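Local atomic coordinates of uncharacterized ACR, COG1565 superfamily (Burkholderia thailandensis, PDB entry 4F3N), a protein that is of uncertain function but has a methyltransferase fold, binds S-adenosyl-L-homocysteine and may act as a protein-arginine methyltransferase. Residues R139-F144 / V210-E215; K150-L155 / D167-V172; G163-E168 / A194-W199; A294-Y299 / I410-G415. One frame throughout, in Å; residues are numbered along the deposited sequence.

Interaction 1 (R139-F144 / V210-E215). With EDO (1,2-ethanediol), chain D.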
loop_
_atom_site.group_PDB
_atom_site.type_symbol
_atom_site.label_atom_id
_atom_site.label_comp_id
_atom_site.label_asym_id
_atom_site.label_seq_id
_atom_site.Cartn_x
_atom_site.Cartn_y
_atom_site.Cartn_z
ATOM N N ARG A 139 -23.027 -0.399 -6.241
ATOM C CA ARG A 139 -23.124 1.059 -6.331
ATOM C C ARG A 139 -22.397 1.771 -5.199
ATOM O O ARG A 139 -22.815 2.839 -4.792
ATOM C CB ARG A 139 -24.629 1.466 -6.323
ATOM N N ARG A 140 -21.347 1.152 -4.644
ATOM C CA ARG A 140 -20.608 1.715 -3.530
ATOM C C ARG A 140 -19.117 1.517 -3.779
ATOM O O ARG A 140 -18.721 0.538 -4.397
ATOM C CB ARG A 140 -20.981 1.024 -2.212
ATOM C CG ARG A 140 -22.416 1.272 -1.749
ATOM C CD ARG A 140 -22.714 0.478 -0.471
ATOM N NE ARG A 140 -24.041 0.808 0.036
ATOM C CZ ARG A 140 -24.329 1.457 1.171
ATOM N NH1 ARG A 140 -23.405 1.852 2.033
ATOM N NH2 ARG A 140 -25.599 1.681 1.455
ATOM N N VAL A 141 -18.320 2.474 -3.318
ATOM C CA VAL A 141 -16.879 2.337 -3.266
ATOM C C VAL A 141 -16.421 2.462 -1.807
ATOM O O VAL A 141 -16.987 3.260 -1.012
ATOM C CB VAL A 141 -16.195 3.400 -4.119
ATOM C CG1 VAL A 141 -14.667 3.421 -3.863
ATOM C CG2 VAL A 141 -16.514 3.182 -5.607
ATOM N N MET A 142 -15.410 1.685 -1.447
ATOM C CA MET A 142 -14.783 1.765 -0.138
ATOM C C MET A 142 -13.277 1.857 -0.328
ATOM O O MET A 142 -12.666 0.993 -0.953
ATOM C CB MET A 142 -15.111 0.535 0.753
ATOM C CG MET A 142 -14.313 0.577 2.040
ATOM S SD MET A 142 -14.489 -0.971 2.947
ATOM C CE MET A 142 -15.936 -0.463 3.622
ATOM N N GLU A 143 -12.673 2.910 0.199
ATOM C CA GLU A 143 -11.232 3.069 0.100
ATOM C C GLU A 143 -10.614 2.875 1.494
ATOM O O GLU A 143 -11.054 3.447 2.499
ATOM C CB GLU A 143 -10.867 4.440 -0.511
ATOM C CG GLU A 143 -9.369 4.551 -0.657
ATOM C CD GLU A 143 -8.851 5.828 -1.256
ATOM O OE1 GLU A 143 -9.636 6.742 -1.507
ATOM O OE2 GLU A 143 -7.608 5.867 -1.454
ATOM N N PHE A 144 -9.582 2.050 1.572
ATOM C CA PHE A 144 -8.901 1.850 2.858
ATOM C C PHE A 144 -7.748 2.813 2.902
ATOM O O PHE A 144 -7.008 2.911 1.937
ATOM C CB PHE A 144 -8.399 0.383 3.004
ATOM C CG PHE A 144 -7.736 0.100 4.348
ATOM C CD1 PHE A 144 -8.485 -0.296 5.439
ATOM C CD2 PHE A 144 -6.370 0.325 4.525
ATOM C CE1 PHE A 144 -7.871 -0.520 6.681
ATOM C CE2 PHE A 144 -5.737 0.103 5.753
ATOM C CZ PHE A 144 -6.495 -0.303 6.846
ATOM N N VAL A 210 -17.036 -1.786 -4.726
ATOM C CA VAL A 210 -15.621 -1.827 -5.173
ATOM C C VAL A 210 -14.717 -1.246 -4.070
ATOM O O VAL A 210 -14.920 -0.120 -3.590
ATOM C CB VAL A 210 -15.362 -1.091 -6.486
ATOM C CG1 VAL A 210 -13.853 -0.979 -6.727
ATOM C CG2 VAL A 210 -16.056 -1.778 -7.648
ATOM N N VAL A 211 -13.763 -2.071 -3.653
ATOM C CA VAL A 211 -12.793 -1.676 -2.630
ATOM C C VAL A 211 -11.521 -1.235 -3.373
ATOM O O VAL A 211 -11.109 -1.833 -4.380
ATOM C CB VAL A 211 -12.464 -2.851 -1.691
ATOM C CG1 VAL A 211 -11.417 -2.447 -0.647
ATOM C CG2 VAL A 211 -13.758 -3.444 -1.118
ATOM N N VAL A 212 -10.937 -0.158 -2.876
ATOM C CA VAL A 212 -9.683 0.432 -3.436
ATOM C C VAL A 212 -8.619 0.543 -2.322
ATOM O O VAL A 212 -8.881 1.073 -1.230
ATOM C CB VAL A 212 -9.909 1.798 -4.078
ATOM C CG1 VAL A 212 -8.553 2.366 -4.576
ATOM C CG2 VAL A 212 -10.888 1.720 -5.246
ATOM N N GLY A 213 -7.432 -0.036 -2.541
ATOM C CA GLY A 213 -6.326 0.077 -1.589
ATOM C C GLY A 213 -5.104 0.545 -2.360
ATOM O O GLY A 213 -4.419 -0.264 -2.972
ATOM N N ASN A 214 -4.854 1.854 -2.348
ATOM C CA ASN A 214 -3.782 2.456 -3.090
ATOM C C ASN A 214 -2.582 2.761 -2.203
ATOM O O ASN A 214 -2.694 3.601 -1.321
ATOM C CB ASN A 214 -4.342 3.752 -3.627
ATOM C CG ASN A 214 -3.378 4.491 -4.458
ATOM O OD1 ASN A 214 -2.629 3.912 -5.257
ATOM N ND2 ASN A 214 -3.440 5.857 -4.328
ATOM N N GLU A 215 -1.460 2.083 -2.426
ATOM C CA GLU A 215 -0.307 2.202 -1.551
ATOM C C GLU A 215 -0.623 2.030 -0.065
ATOM O O GLU A 215 -0.107 2.790 0.781
ATOM C CB GLU A 215 0.389 3.543 -1.843
ATOM C CG GLU A 215 1.165 3.457 -3.130
ATOM C CD GLU A 215 2.017 4.688 -3.374
ATOM O OE1 GLU A 215 2.968 4.855 -2.640
ATOM O OE2 GLU A 215 1.641 5.481 -4.236
HETATM C C1 EDO D . -1.249 8.610 -8.243
HETATM O O1 EDO D . -0.070 7.853 -8.301
HETATM C C2 EDO D . -2.266 7.806 -7.464
HETATM O O2 EDO D . -1.940 7.746 -6.067
HETATM O O HOH W 1 -5.206 6.985 -1.887
HETATM O O HOH W 2 -6.146 3.623 -0.651
#
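OE2 of E143 takes hydrogens from two waters, and both waters lead on to N214. The first lies 2.7 Å from E143 OE2 and accepts from ND2 of N214. The second donates to E143 OE2 and to F144 O, and accepts from the backbone N of N214. The carboxylate therefore reaches both the amide and the main chain of N214 without touching either directly. The side chain of E143 gets there fully extended, with CG anti to the backbone N (chi1 -178°). Its other oxygen, OE1, is hydrogen-bonded to the hydroxyl of Y169.

Behind this polar end, 140-144 and 210-214 pair as parallel neighbours in the central sheet. M142 sits at the middle of the pairing. M142 N donates to V210 O at 2.8 Å, and V212 N donates to M142 O at 2.8 Å. R140 O takes V210 N at 2.9 Å, and F144 N gives to V212 O at 3.0 Å. V141, E143, V210 and V212 point to one face of the sheet, where V141 CG1 meets V212 CG2 at 4.4 Å. M142 and V211 point to the other.

N214 binds S-adenosyl-L-homocysteine, which is absent here. In this crystal N214 ND2 donates to O2 of a 1,2-ethanediol, at 3.0 Å and almost straight (172°). The diol probably comes from the crystallisation liquor. N214 ends its strand, so this part of the cofactor site lies at the C-terminal end of the parallel strands, as in Rossmann-like methyltransferases. With a carboxylate accepting from one water, and that water accepting from ND2, the amide of N214 is probably held with its NH2 toward the water and the diol.

Interaction 2 (K150-L155 / D167-V172)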
loop_
_atom_site.group_PDB
_atom_site.type_symbol
_atom_site.label_atom_id
_atom_site.label_comp_id
_atom_site.label_asym_id
_atom_site.label_seq_id
_atom_site.Cartn_x
_atom_site.Cartn_y
_atom_site.Cartn_z
ATOM N N LYS A 150 -7.076 12.815 -1.794
ATOM C CA LYS A 150 -6.964 13.235 -3.217
ATOM C C LYS A 150 -7.529 12.215 -4.196
ATOM O O LYS A 150 -8.231 12.567 -5.168
ATOM C CB LYS A 150 -5.520 13.551 -3.578
ATOM C CG LYS A 150 -4.978 14.783 -2.925
ATOM C CD LYS A 150 -3.594 15.075 -3.489
ATOM C CE LYS A 150 -2.805 16.046 -2.627
ATOM N NZ LYS A 150 -3.519 17.343 -2.508
ATOM N N LEU A 151 -7.273 10.938 -3.956
ATOM C CA LEU A 151 -7.833 9.904 -4.834
ATOM C C LEU A 151 -9.345 9.828 -4.719
ATOM O O LEU A 151 -10.034 9.689 -5.718
ATOM C CB LEU A 151 -7.222 8.535 -4.535
ATOM C CG LEU A 151 -7.735 7.370 -5.401
ATOM C CD1 LEU A 151 -7.412 7.607 -6.847
ATOM C CD2 LEU A 151 -7.042 6.047 -5.019
ATOM N N ALA A 152 -9.869 9.936 -3.488
ATOM C CA ALA A 152 -11.310 9.885 -3.278
ATOM C C ALA A 152 -11.969 11.033 -4.040
ATOM O O ALA A 152 -12.967 10.818 -4.739
ATOM C CB ALA A 152 -11.660 9.969 -1.761
ATOM N N ALA A 153 -11.441 12.250 -3.898
ATOM C CA ALA A 153 -12.041 13.400 -4.582
ATOM C C ALA A 153 -12.020 13.188 -6.097
ATOM O O ALA A 153 -13.034 13.421 -6.793
ATOM C CB ALA A 153 -11.341 14.687 -4.194
ATOM N N GLY A 154 -10.891 12.667 -6.606
ATOM C CA GLY A 154 -10.727 12.418 -8.029
ATOM C C GLY A 154 -11.637 11.325 -8.532
ATOM O O GLY A 154 -12.195 11.436 -9.638
ATOM N N LEU A 155 -11.767 10.250 -7.762
ATOM C CA LEU A 155 -12.527 9.076 -8.214
ATOM C C LEU A 155 -14.038 9.396 -8.149
ATOM O O LEU A 155 -14.821 9.075 -9.056
ATOM C CB LEU A 155 -12.164 7.875 -7.350
ATOM C CG LEU A 155 -12.500 6.478 -7.811
ATOM C CD1 LEU A 155 -12.052 6.186 -9.253
ATOM C CD2 LEU A 155 -11.789 5.472 -6.857
ATOM N N ASP A 167 -24.146 5.221 -3.993
ATOM C CA ASP A 167 -24.908 5.306 -2.753
ATOM C C ASP A 167 -24.028 5.811 -1.590
ATOM O O ASP A 167 -24.504 6.530 -0.694
ATOM C CB ASP A 167 -25.532 3.976 -2.407
ATOM C CG ASP A 167 -26.565 3.498 -3.440
ATOM O OD1 ASP A 167 -27.157 4.340 -4.159
ATOM O OD2 ASP A 167 -26.803 2.256 -3.495
ATOM N N GLU A 168 -22.749 5.486 -1.626
ATOM C CA GLU A 168 -21.793 5.953 -0.614
ATOM C C GLU A 168 -20.340 5.722 -1.124
ATOM O O GLU A 168 -20.064 4.778 -1.850
ATOM C CB GLU A 168 -21.998 5.164 0.680
ATOM C CG GLU A 168 -21.101 5.541 1.856
ATOM C CD GLU A 168 -21.533 4.861 3.148
ATOM O OE1 GLU A 168 -22.602 5.217 3.693
ATOM O OE2 GLU A 168 -20.857 3.922 3.561
ATOM N N TYR A 169 -19.431 6.606 -0.717
ATOM C CA TYR A 169 -17.980 6.389 -0.862
ATOM C C TYR A 169 -17.506 6.308 0.565
ATOM O O TYR A 169 -17.526 7.327 1.269
ATOM C CB TYR A 169 -17.334 7.596 -1.588
ATOM C CG TYR A 169 -15.884 7.347 -2.001
ATOM C CD1 TYR A 169 -14.870 7.286 -1.038
ATOM C CD2 TYR A 169 -15.548 7.125 -3.350
ATOM C CE1 TYR A 169 -13.553 7.028 -1.409
ATOM C CE2 TYR A 169 -14.268 6.880 -3.713
ATOM C CZ TYR A 169 -13.264 6.867 -2.747
ATOM O OH TYR A 169 -11.956 6.570 -3.140
ATOM N N ALA A 170 -17.161 5.107 1.021
ATOM C CA ALA A 170 -16.735 4.852 2.393
ATOM C C ALA A 170 -15.230 4.962 2.487
ATOM O O ALA A 170 -14.499 4.431 1.626
ATOM C CB ALA A 170 -17.189 3.477 2.885
ATOM N N ILE A 171 -14.751 5.689 3.481
ATOM C CA ILE A 171 -13.283 5.711 3.774
ATOM C C ILE A 171 -13.012 5.037 5.113
ATOM O O ILE A 171 -13.601 5.396 6.114
ATOM C CB ILE A 171 -12.673 7.132 3.770
ATOM C CG1 ILE A 171 -12.793 7.764 2.385
ATOM C CG2 ILE A 171 -11.235 7.085 4.292
ATOM C CD1 ILE A 171 -12.445 9.256 2.282
ATOM N N VAL A 172 -12.121 4.047 5.138
ATOM C CA VAL A 172 -11.716 3.405 6.377
ATOM C C VAL A 172 -10.487 4.074 6.941
ATOM O O VAL A 172 -9.409 3.978 6.360
ATOM C CB VAL A 172 -11.415 1.883 6.238
ATOM C CG1 VAL A 172 -11.089 1.281 7.602
ATOM C CG2 VAL A 172 -12.584 1.162 5.601
#
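The ring of Y169 ends against A152, and these two residues make most of the contact. A152 CB is 3.5 Å from CE1 of the Y169 ring and almost as near to CZ. It comes in obliquely. The phenol oxygen runs on past the methyl, so that Y169 OH lies 3.4 Å from A152 CA. The small alanine lets the ring come right up to the helix backbone. CG of Y169 is anti to its backbone N (chi1 -170°), which sends the ring from the strand toward the helix. L155, one turn after A152, meets the ring at its edge. L155 CD2 lies near the ring plane, 3.9 Å from Y169 OH, and the two side chains cross at about a right angle.

Strand 140-144, helix 150-161 and strand 168-172 form a beta-alpha-beta unit, and this contact packs its helix on its second strand. The two run nearly antiparallel, with their segment axes 171° apart and 10.6 Å from each other. A152 closes a GxGxxA-like pattern that runs from the turn into the helix, consistent with the glycine-rich motif by which class I methyltransferases bind their cofactor.

I171, two residues along the strand, points to the same side as Y169. I171 CD1 touches A152 CB at 4.2 Å, while CG1 of I171 lies in the plane of the tyrosine ring, at its edge. The buried phenol finds its polar partner on the first strand of the unit, where Y169 OH is hydrogen-bonded to E143 OE1. L155 also touches A126 of helix 118-136, and L151 packs on F121 and A122 of the same helix.

Interaction 3 (G163-E168 / A194-W199)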
loop_
_atom_site.group_PDB
_atom_site.type_symbol
_atom_site.label_atom_id
_atom_site.label_comp_id
_atom_site.label_asym_id
_atom_site.label_seq_id
_atom_site.Cartn_x
_atom_site.Cartn_y
_atom_site.Cartn_z
ATOM N N GLY A 163 -21.265 9.298 -15.407
ATOM C CA GLY A 163 -22.685 8.892 -15.255
ATOM C C GLY A 163 -22.930 7.940 -14.122
ATOM O O GLY A 163 -24.016 7.381 -13.993
ATOM N N VAL A 164 -21.926 7.752 -13.265
ATOM C CA VAL A 164 -22.005 6.772 -12.152
ATOM C C VAL A 164 -22.063 7.482 -10.828
ATOM O O VAL A 164 -21.068 7.999 -10.362
ATOM C CB VAL A 164 -20.809 5.804 -12.153
ATOM C CG1 VAL A 164 -20.863 4.838 -10.961
ATOM C CG2 VAL A 164 -20.773 5.046 -13.471
ATOM N N GLU A 165 -23.235 7.486 -10.219
ATOM C CA GLU A 165 -23.394 7.958 -8.837
ATOM C C GLU A 165 -23.358 6.785 -7.851
ATOM O O GLU A 165 -23.903 5.703 -8.084
ATOM C CB GLU A 165 -24.735 8.651 -8.631
ATOM C CG GLU A 165 -24.946 9.901 -9.449
ATOM C CD GLU A 165 -24.125 11.088 -9.014
ATOM O OE1 GLU A 165 -23.557 11.077 -7.908
ATOM O OE2 GLU A 165 -24.066 12.074 -9.802
ATOM N N LEU A 166 -22.736 7.033 -6.713
ATOM C CA LEU A 166 -22.615 6.050 -5.681
ATOM C C LEU A 166 -23.620 6.312 -4.568
ATOM O O LEU A 166 -23.878 7.489 -4.205
ATOM C CB LEU A 166 -21.181 6.134 -5.127
ATOM C CG LEU A 166 -20.026 5.936 -6.108
ATOM C CD1 LEU A 166 -18.674 6.085 -5.406
ATOM C CD2 LEU A 166 -20.126 4.535 -6.762
ATOM N N ASP A 167 -24.146 5.221 -3.993
ATOM C CA ASP A 167 -24.908 5.306 -2.753
ATOM C C ASP A 167 -24.028 5.811 -1.590
ATOM O O ASP A 167 -24.504 6.530 -0.694
ATOM C CB ASP A 167 -25.532 3.976 -2.407
ATOM C CG ASP A 167 -26.565 3.498 -3.440
ATOM O OD1 ASP A 167 -27.157 4.340 -4.159
ATOM O OD2 ASP A 167 -26.803 2.256 -3.495
ATOM N N GLU A 168 -22.749 5.486 -1.626
ATOM C CA GLU A 168 -21.793 5.953 -0.614
ATOM C C GLU A 168 -20.340 5.722 -1.124
ATOM O O GLU A 168 -20.064 4.778 -1.850
ATOM C CB GLU A 168 -21.998 5.164 0.680
ATOM C CG GLU A 168 -21.101 5.541 1.856
ATOM C CD GLU A 168 -21.533 4.861 3.148
ATOM O OE1 GLU A 168 -22.602 5.217 3.693
ATOM O OE2 GLU A 168 -20.857 3.922 3.561
ATOM N N ALA A 194 -19.039 15.531 -1.933
ATOM C CA ALA A 194 -18.511 15.323 -0.598
ATOM C C ALA A 194 -19.543 14.740 0.367
ATOM O O ALA A 194 -19.205 13.994 1.272
ATOM C CB ALA A 194 -17.950 16.642 -0.056
ATOM N N ALA A 195 -20.811 15.088 0.168
ATOM C CA ALA A 195 -21.883 14.645 1.070
ATOM C C ALA A 195 -22.151 13.143 0.990
ATOM O O ALA A 195 -22.846 12.621 1.843
ATOM C CB ALA A 195 -23.152 15.422 0.771
ATOM N N ARG A 196 -21.655 12.483 -0.062
ATOM C CA ARG A 196 -21.776 11.037 -0.226
ATOM C C ARG A 196 -20.702 10.252 0.522
ATOM O O ARG A 196 -20.750 9.034 0.528
ATOM C CB ARG A 196 -21.731 10.673 -1.723
ATOM C CG ARG A 196 -22.960 11.152 -2.450
ATOM C CD ARG A 196 -22.838 10.976 -3.908
ATOM N NE ARG A 196 -23.914 11.673 -4.587
ATOM C CZ ARG A 196 -24.998 11.097 -5.096
ATOM N NH1 ARG A 196 -25.191 9.796 -4.996
ATOM N NH2 ARG A 196 -25.909 11.850 -5.709
ATOM N N VAL A 197 -19.721 10.942 1.101
ATOM C CA VAL A 197 -18.589 10.285 1.758
ATOM C C VAL A 197 -18.922 9.982 3.214
ATOM O O VAL A 197 -19.508 10.830 3.922
ATOM C CB VAL A 197 -17.308 11.134 1.647
ATOM C CG1 VAL A 197 -16.149 10.451 2.336
ATOM C CG2 VAL A 197 -16.980 11.427 0.171
ATOM N N ARG A 198 -18.608 8.773 3.669
ATOM C CA ARG A 198 -18.745 8.428 5.069
ATOM C C ARG A 198 -17.468 7.760 5.514
ATOM O O ARG A 198 -16.814 7.040 4.713
ATOM C CB ARG A 198 -19.943 7.498 5.292
ATOM C CG ARG A 198 -21.302 8.145 5.053
ATOM C CD ARG A 198 -21.604 9.206 6.091
ATOM N NE ARG A 198 -22.934 9.786 5.890
ATOM C CZ ARG A 198 -23.218 10.763 5.031
ATOM N NH1 ARG A 198 -22.282 11.301 4.257
ATOM N NH2 ARG A 198 -24.475 11.226 4.946
ATOM N N TRP A 199 -17.085 7.975 6.766
ATOM C CA TRP A 199 -15.888 7.377 7.310
ATOM C C TRP A 199 -16.212 6.260 8.291
ATOM O O TRP A 199 -17.158 6.353 9.081
ATOM C CB TRP A 199 -15.071 8.445 8.016
ATOM C CG TRP A 199 -14.323 9.362 7.082
ATOM C CD1 TRP A 199 -12.976 9.268 6.673
ATOM C CD2 TRP A 199 -14.839 10.546 6.370
ATOM N NE1 TRP A 199 -12.669 10.268 5.813
ATOM C CE2 TRP A 199 -13.725 11.078 5.601
ATOM C CE3 TRP A 199 -16.062 11.207 6.339
ATOM C CZ2 TRP A 199 -13.843 12.216 4.830
ATOM C CZ3 TRP A 199 -16.185 12.343 5.537
ATOM C CH2 TRP A 199 -15.086 12.830 4.794
#
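R196 is held by two groups of the loop before strand 168-172. R196 NH1 donates to L166 O at 2.8 Å. The bond is bent, at 147° about the hydrogen. The carbonyl oxygen lies in the guanidinium plane, but the nitrogen stands above the plane of the carbonyl.

E165 approaches from a different direction. Its OE1 sits over one face of the R196 guanidinium, 3.1 Å above the plane and over its centre. The distance from E165 OE1 to R196 NH2 is 3.3 Å. This is a salt bridge of charges alone, since no N-H points at the oxygen. The glutamate bends at chi2 (-71°) to bring its carboxylate there, while R196 is extended from CG to NE. One group thus takes an edge of the arginine and the other a face.

Further along, the carboxylate end of E168 lies against the aliphatic part of R198, with E168 OE1 3.5 Å from R198 CG. The side chains cross at about a right angle. Their charged ends do not meet. R198 turns its NH1 back to its own segment, where R198 NH1 donates to A195 O and V197 O, at 2.8 Å each. The backbones come together where E168 CA makes a CH...O contact of 3.4 Å with R196 O.

The contact lies on the surface, away from the cofactor site. It ties the loop after helix 150-161 to the entry of the edge strand 197-200. L166 turns inward against helices 150-161 and 118-136. V197 packs on helices 179-189 and 150-161.

Interaction 4 (A294-Y299 / I410-G415)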
loop_
_atom_site.group_PDB
_atom_site.type_symbol
_atom_site.label_atom_id
_atom_site.label_comp_id
_atom_site.label_asym_id
_atom_site.label_seq_id
_atom_site.Cartn_x
_atom_site.Cartn_y
_atom_site.Cartn_z
ATOM N N ALA A 294 -12.092 -5.776 -5.603
ATOM C CA ALA A 294 -11.127 -5.107 -4.719
ATOM C C ALA A 294 -9.878 -4.938 -5.550
ATOM O O ALA A 294 -9.370 -5.934 -6.100
ATOM C CB ALA A 294 -10.841 -5.877 -3.425
ATOM N N PHE A 295 -9.430 -3.693 -5.697
ATOM C CA PHE A 295 -8.210 -3.342 -6.423
ATOM C C PHE A 295 -7.150 -2.899 -5.426
ATOM O O PHE A 295 -7.437 -2.029 -4.606
ATOM C CB PHE A 295 -8.444 -2.160 -7.348
ATOM C CG PHE A 295 -9.449 -2.420 -8.478
ATOM C CD1 PHE A 295 -9.002 -2.802 -9.751
ATOM C CD2 PHE A 295 -10.785 -2.265 -8.257
ATOM C CE1 PHE A 295 -9.889 -3.003 -10.805
ATOM C CE2 PHE A 295 -11.682 -2.466 -9.287
ATOM C CZ PHE A 295 -11.228 -2.825 -10.555
ATOM N N PHE A 296 -5.962 -3.500 -5.500
ATOM C CA PHE A 296 -4.786 -3.048 -4.762
ATOM C C PHE A 296 -3.714 -2.585 -5.709
ATOM O O PHE A 296 -3.384 -3.304 -6.643
ATOM C CB PHE A 296 -4.267 -4.157 -3.848
ATOM C CG PHE A 296 -5.280 -4.593 -2.827
ATOM C CD1 PHE A 296 -5.539 -3.826 -1.694
ATOM C CD2 PHE A 296 -6.002 -5.751 -3.018
ATOM C CE1 PHE A 296 -6.475 -4.252 -0.737
ATOM C CE2 PHE A 296 -6.976 -6.138 -2.100
ATOM C CZ PHE A 296 -7.195 -5.399 -0.967
ATOM N N ILE A 297 -3.242 -1.357 -5.525
ATOM C CA ILE A 297 -2.229 -0.746 -6.345
ATOM C C ILE A 297 -1.010 -0.549 -5.469
ATOM O O ILE A 297 -1.120 0.063 -4.390
ATOM C CB ILE A 297 -2.675 0.647 -6.854
ATOM C CG1 ILE A 297 -4.035 0.494 -7.593
ATOM C CG2 ILE A 297 -1.607 1.250 -7.802
ATOM C CD1 ILE A 297 -5.171 1.225 -6.912
ATOM N N ASP A 298 0.127 -1.075 -5.890
ATOM C CA ASP A 298 1.329 -0.938 -5.071
ATOM C C ASP A 298 2.556 -1.389 -5.814
ATOM O O ASP A 298 2.493 -2.106 -6.823
ATOM C CB ASP A 298 1.172 -1.740 -3.770
ATOM C CG ASP A 298 1.558 -0.987 -2.531
ATOM O OD1 ASP A 298 2.568 -0.216 -2.553
ATOM O OD2 ASP A 298 0.846 -1.154 -1.508
ATOM N N TYR A 299 3.693 -0.970 -5.284
ATOM C CA TYR A 299 4.977 -1.427 -5.797
ATOM C C TYR A 299 5.380 -2.771 -5.216
ATOM O O TYR A 299 5.194 -3.068 -4.018
ATOM C CB TYR A 299 6.032 -0.358 -5.570
ATOM C CG TYR A 299 6.043 0.291 -4.183
ATOM C CD1 TYR A 299 5.310 1.466 -3.920
ATOM C CD2 TYR A 299 6.781 -0.253 -3.149
ATOM C CE1 TYR A 299 5.349 2.082 -2.680
ATOM C CE2 TYR A 299 6.799 0.354 -1.876
ATOM C CZ TYR A 299 6.091 1.517 -1.662
ATOM O OH TYR A 299 6.101 2.118 -0.421
ATOM N N ILE A 410 -3.335 -5.497 -8.669
ATOM C CA ILE A 410 -3.985 -6.804 -8.495
ATOM C C ILE A 410 -5.451 -6.558 -8.094
ATOM O O ILE A 410 -5.750 -5.608 -7.384
ATOM C CB ILE A 410 -3.227 -7.702 -7.477
ATOM C CG1 ILE A 410 -3.686 -9.155 -7.579
ATOM C CG2 ILE A 410 -3.374 -7.193 -6.022
ATOM C CD1 ILE A 410 -2.636 -10.126 -6.996
ATOM N N ALA A 411 -6.367 -7.371 -8.609
ATOM C CA ALA A 411 -7.759 -7.228 -8.281
ATOM C C ALA A 411 -8.406 -8.584 -8.042
ATOM O O ALA A 411 -8.053 -9.563 -8.692
ATOM C CB ALA A 411 -8.500 -6.494 -9.392
ATOM N N PHE A 412 -9.335 -8.605 -7.105
ATOM C CA PHE A 412 -10.145 -9.758 -6.750
ATOM C C PHE A 412 -11.620 -9.419 -6.946
ATOM O O PHE A 412 -12.037 -8.245 -6.904
ATOM C CB PHE A 412 -9.884 -10.132 -5.283
ATOM C CG PHE A 412 -8.452 -10.433 -4.973
ATOM C CD1 PHE A 412 -7.929 -11.666 -5.289
ATOM C CD2 PHE A 412 -7.609 -9.464 -4.417
ATOM C CE1 PHE A 412 -6.594 -11.948 -5.026
ATOM C CE2 PHE A 412 -6.286 -9.748 -4.152
ATOM C CZ PHE A 412 -5.795 -10.999 -4.425
ATOM N N SER A 413 -12.453 -10.437 -7.102
ATOM C CA SER A 413 -13.847 -10.194 -7.354
ATOM C C SER A 413 -14.740 -11.320 -6.873
ATOM O O SER A 413 -14.293 -12.433 -6.620
ATOM C CB SER A 413 -14.130 -9.934 -8.834
ATOM O OG SER A 413 -13.743 -11.046 -9.632
ATOM N N ARG A 414 -15.997 -10.953 -6.695
ATOM C CA ARG A 414 -17.081 -11.917 -6.499
ATOM C C ARG A 414 -18.258 -11.419 -7.299
ATOM O O ARG A 414 -18.623 -10.239 -7.251
ATOM C CB ARG A 414 -17.483 -12.033 -5.052
ATOM C CG ARG A 414 -16.393 -12.559 -4.167
ATOM C CD ARG A 414 -17.003 -12.894 -2.824
ATOM N NE ARG A 414 -16.014 -13.216 -1.806
ATOM C CZ ARG A 414 -15.742 -14.442 -1.386
ATOM N NH1 ARG A 414 -16.321 -15.516 -1.936
ATOM N NH2 ARG A 414 -14.854 -14.602 -0.406
ATOM N N GLY A 415 -18.849 -12.316 -8.080
ATOM C CA GLY A 415 -19.983 -11.939 -8.866
ATOM C C GLY A 415 -19.681 -11.184 -10.116
ATOM O O GLY A 415 -20.587 -10.557 -10.657
#
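The rings of F296 and F412 meet edge against edge on one side of the sheet. F296 CE2 is 4.1 Å from F412 CD2, and each atom lies near the plane of the other ring. The two side chains cross at about a right angle. A second part of the F296 rim is met by I410 CG2, which also touches F296 CB at 3.8 Å. This methyl sits between the backbone N and carbonyl carbon of I410, because CG1 is anti to the N (chi1 -165°). The F295 ring is on the opposite side of the sheet. There A411 CB approaches it obliquely, 3.7 Å from F295 CD1.

Beneath the rings, the strands run antiparallel. A294 and F412 form one hydrogen-bonded pair: A294 N to F412 O is 2.8 Å and F412 N to A294 O is 2.9 Å. F296 and I410 form the next: F296 N to I410 O is 2.8 Å, nearly straight at 172°, and I410 N to F296 O is 3.0 Å. F295 and A411 form the non-hydrogen-bonded pair between them.

The antiparallel strand 407-414 beside 293-298 is the reversed strand typical of the class I methyltransferase sheet. Helix 276-288 packs on the F296 and F412 side. All six touching residues are buried. The four main-chain bonds pair the buried N and O atoms of A294, F296, I410 and F412, F295 bonds to strand 210-214, and the side chains that meet are wholly apolar.

From the N terminus, strand 140-144 comes first, and its pairing with 210-214 in interaction 1 closes a loop of 65 residues. Interactions 2 and 3 both fall within that loop. In interaction 2 strand 168-172 returns along helix 150-161. Interaction 3 then joins the loop before that strand to the start of 197-200, and interactions 2 and 3 share D167 and E168. Interaction 4 opens only after interaction 1 has closed, and spans 110 residues to bring 407-414 beside 293-298. All four reach one mixed sheet. Interaction 3 lies toward its 197-200 edge, interaction 1 is central, and interaction 4 extends it on the other side, where V211 O meets F295 N.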